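Local coordinates for protein diaminopropionate ammonia-lyase (Escherichia coli, PDB 4D9M) that uses pyridoxal 5'-phosphate to catalyse the alpha,beta-elimination of both L- and D-2,3-diaminopropionate, yielding pyruvate and ammonia, at residues I334-S339 against V373-G378. Numbering follows the deposited sequence.
With 0JO (2-{[(E)-{3-hydroxy-2-methyl-5-[(phosphonooxy)methyl]pyridin-4-yl}methylidene]amino}prop-2-enoic acid), chain D.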
loop_
_atom_site.group_PDB
_atom_site.type_symbol
_atom_site.label_atom_id
_atom_site.label_comp_id
_atom_site.label_asym_id
_atom_site.label_seq_id
_atom_site.Cartn_x
_atom_site.Cartn_y
_atom_site.Cartn_z
ATOM N N ILE B 334 -2.121 7.168 3.603
ATOM C CA ILE B 334 -1.782 7.364 5.010
ATOM C C ILE B 334 -0.889 6.224 5.530
ATOM O O ILE B 334 -1.229 5.038 5.405
ATOM C CB ILE B 334 -3.045 7.465 5.893
ATOM C CG1 ILE B 334 -3.864 8.710 5.535
ATOM C CG2 ILE B 334 -2.679 7.462 7.374
ATOM C CD1 ILE B 334 -5.304 8.660 6.008
ATOM N N ILE B 335 0.248 6.593 6.117
ATOM C CA ILE B 335 1.098 5.627 6.814
ATOM C C ILE B 335 0.503 5.426 8.206
ATOM O O ILE B 335 0.467 6.362 9.012
ATOM C CB ILE B 335 2.577 6.097 6.915
ATOM C CG1 ILE B 335 3.126 6.584 5.562
ATOM C CG2 ILE B 335 3.455 4.993 7.474
ATOM C CD1 ILE B 335 2.961 5.611 4.409
ATOM N N SER B 336 0.014 4.220 8.478
ATOM C CA SER B 336 -0.615 3.931 9.765
ATOM C C SER B 336 -0.074 2.650 10.384
ATOM O O SER B 336 -0.051 1.610 9.728
ATOM C CB SER B 336 -2.133 3.824 9.609
ATOM O OG SER B 336 -2.778 3.836 10.879
ATOM N N GLY B 337 0.337 2.734 11.651
ATOM C CA GLY B 337 0.902 1.590 12.384
ATOM C C GLY B 337 -0.157 0.655 12.934
ATOM O O GLY B 337 -1.361 0.927 12.819
ATOM N N GLU B 338 0.291 -0.446 13.539
ATOM C CA GLU B 338 -0.604 -1.503 14.029
ATOM C C GLU B 338 -1.710 -0.972 14.951
ATOM O O GLU B 338 -2.901 -1.229 14.723
ATOM C CB GLU B 338 0.181 -2.606 14.736
ATOM C CG GLU B 338 1.339 -3.188 13.933
ATOM C CD GLU B 338 2.619 -2.360 14.023
ATOM O OE1 GLU B 338 3.308 -2.236 12.985
ATOM O OE2 GLU B 338 2.938 -1.832 15.123
ATOM N N SER B 339 -1.308 -0.222 15.975
ATOM C CA SER B 339 -2.250 0.404 16.898
ATOM C C SER B 339 -2.992 1.569 16.248
ATOM O O SER B 339 -4.066 1.967 16.707
ATOM C CB SER B 339 -1.522 0.895 18.151
ATOM O OG SER B 339 -0.992 -0.191 18.879
ATOM N N VAL B 373 -12.168 8.745 12.207
ATOM C CA VAL B 373 -11.203 7.721 12.585
ATOM C C VAL B 373 -9.904 8.422 13.000
ATOM O O VAL B 373 -9.486 9.403 12.369
ATOM C CB VAL B 373 -10.896 6.788 11.388
ATOM C CG1 VAL B 373 -9.905 5.701 11.781
ATOM C CG2 VAL B 373 -12.173 6.171 10.825
ATOM N N ILE B 374 -9.266 7.913 14.054
ATOM C CA ILE B 374 -7.988 8.461 14.516
ATOM C C ILE B 374 -6.845 7.518 14.164
ATOM O O ILE B 374 -6.738 6.418 14.726
ATOM C CB ILE B 374 -7.982 8.737 16.046
ATOM C CG1 ILE B 374 -9.288 9.407 16.505
ATOM C CG2 ILE B 374 -6.749 9.548 16.447
ATOM C CD1 ILE B 374 -9.568 10.754 15.870
ATOM N N SER B 375 -6.009 7.936 13.217
ATOM C CA SER B 375 -4.765 7.218 12.938
ATOM C C SER B 375 -3.725 7.695 13.938
ATOM O O SER B 375 -3.077 8.730 13.743
ATOM C CB SER B 375 -4.283 7.450 11.511
ATOM O OG SER B 375 -3.323 6.475 11.155
ATOM N N THR B 376 -3.589 6.932 15.015
ATOM C CA THR B 376 -2.856 7.371 16.193
ATOM C C THR B 376 -1.329 7.368 16.018
ATOM O O THR B 376 -0.629 8.095 16.721
ATOM C CB THR B 376 -3.271 6.563 17.445
ATOM O OG1 THR B 376 -3.219 5.159 17.164
ATOM C CG2 THR B 376 -4.684 6.922 17.877
ATOM N N GLU B 377 -0.824 6.564 15.082
ATOM C CA GLU B 377 0.611 6.516 14.778
ATOM C C GLU B 377 0.904 6.072 13.337
ATOM O O GLU B 377 0.125 5.341 12.731
ATOM C CB GLU B 377 1.335 5.574 15.743
ATOM C CG GLU B 377 0.803 4.150 15.704
ATOM C CD GLU B 377 1.757 3.121 16.269
ATOM O OE1 GLU B 377 2.694 3.483 17.028
ATOM O OE2 GLU B 377 1.557 1.931 15.950
ATOM N N GLY B 378 2.045 6.507 12.813
ATOM C CA GLY B 378 2.548 6.007 11.543
ATOM C C GLY B 378 3.354 4.730 11.705
ATOM O O GLY B 378 3.092 3.930 12.606
HETATM O O 0JO D . 2.719 4.856 24.177
HETATM C C 0JO D . 2.457 3.930 24.978
HETATM O OXT 0JO D . 3.274 3.561 25.863
HETATM C CA 0JO D . 1.154 3.267 24.859
HETATM C CB 0JO D . 0.666 2.469 25.803
HETATM N N 0JO D . 0.476 3.494 23.721
HETATM C C4A 0JO D . -0.783 3.630 23.623
HETATM C C4 0JO D . -1.389 3.888 22.289
HETATM C C3 0JO D . -0.578 4.166 21.192
HETATM O O3 0JO D . 0.781 4.198 21.314
HETATM C C2 0JO D . -1.166 4.408 19.956
HETATM C C2A 0JO D . -0.310 4.705 18.765
HETATM N N1 0JO D . -2.508 4.385 19.797
HETATM C C6 0JO D . -3.309 4.130 20.837
HETATM C C5 0JO D . -2.773 3.874 22.097
HETATM C C5A 0JO D . -3.735 3.586 23.220
HETATM O OP4 0JO D . -3.887 4.753 24.011
HETATM P P 0JO D . -4.283 4.603 25.557
HETATM O OP3 0JO D . -5.548 3.787 25.538
HETATM O OP1 0JO D . -4.442 6.037 25.988
HETATM O OP2 0JO D . -3.121 3.861 26.182
HETATM O O HOH W 1 -0.898 7.828 10.834
#
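Gly-337 N donates an almost straight hydrogen bond (171° at the hydrogen) to Glu-377 O, 2.8 Å away. The same oxygen receives a CA-H...O contact from Ser-336. Beside this bond the two serine hydroxyls meet, Ser-336 OG to Ser-375 OG at 2.7 Å; with OG anti to the backbone N (chi1 -163°), Ser-375 turns its hydroxyl to that of Ser-336. A water links the two segments, donating to Ile-335 O and hydrogen-bonded to Ser-375 OG at 2.8 Å. At the aminoacrylate-pyridoxal phosphate adduct, Thr-376 OG1 donates to 0JO N1 at 2.8 Å. Past Gly-337, the extended Glu-377 side chain meets the ring's methyl group nearly end-on, CG to 0JO C2A 3.3 Å, while OE1 is bound by Thr-380 and Asn-122, the latter also bonded to 0JO. Replacing Glu-377 by an alanine would probably leave the Thr-380 hydroxyl without its carboxylate partner, cost Asn-122 one of its bonds and open a gap beside the methyl. Further out, 373-375 ends strand 370-375 of the seven-stranded mixed sheet, 334-339 leads into helix 338-351, and Gln-230 NE2 bonds both Ile-374 O and Ser-339 O. As in several fold-type II enzymes, such as tryptophan synthase beta, a hydroxyl facing the pyridine nitrogen is consistent with an unprotonated ring and a modest electron sink.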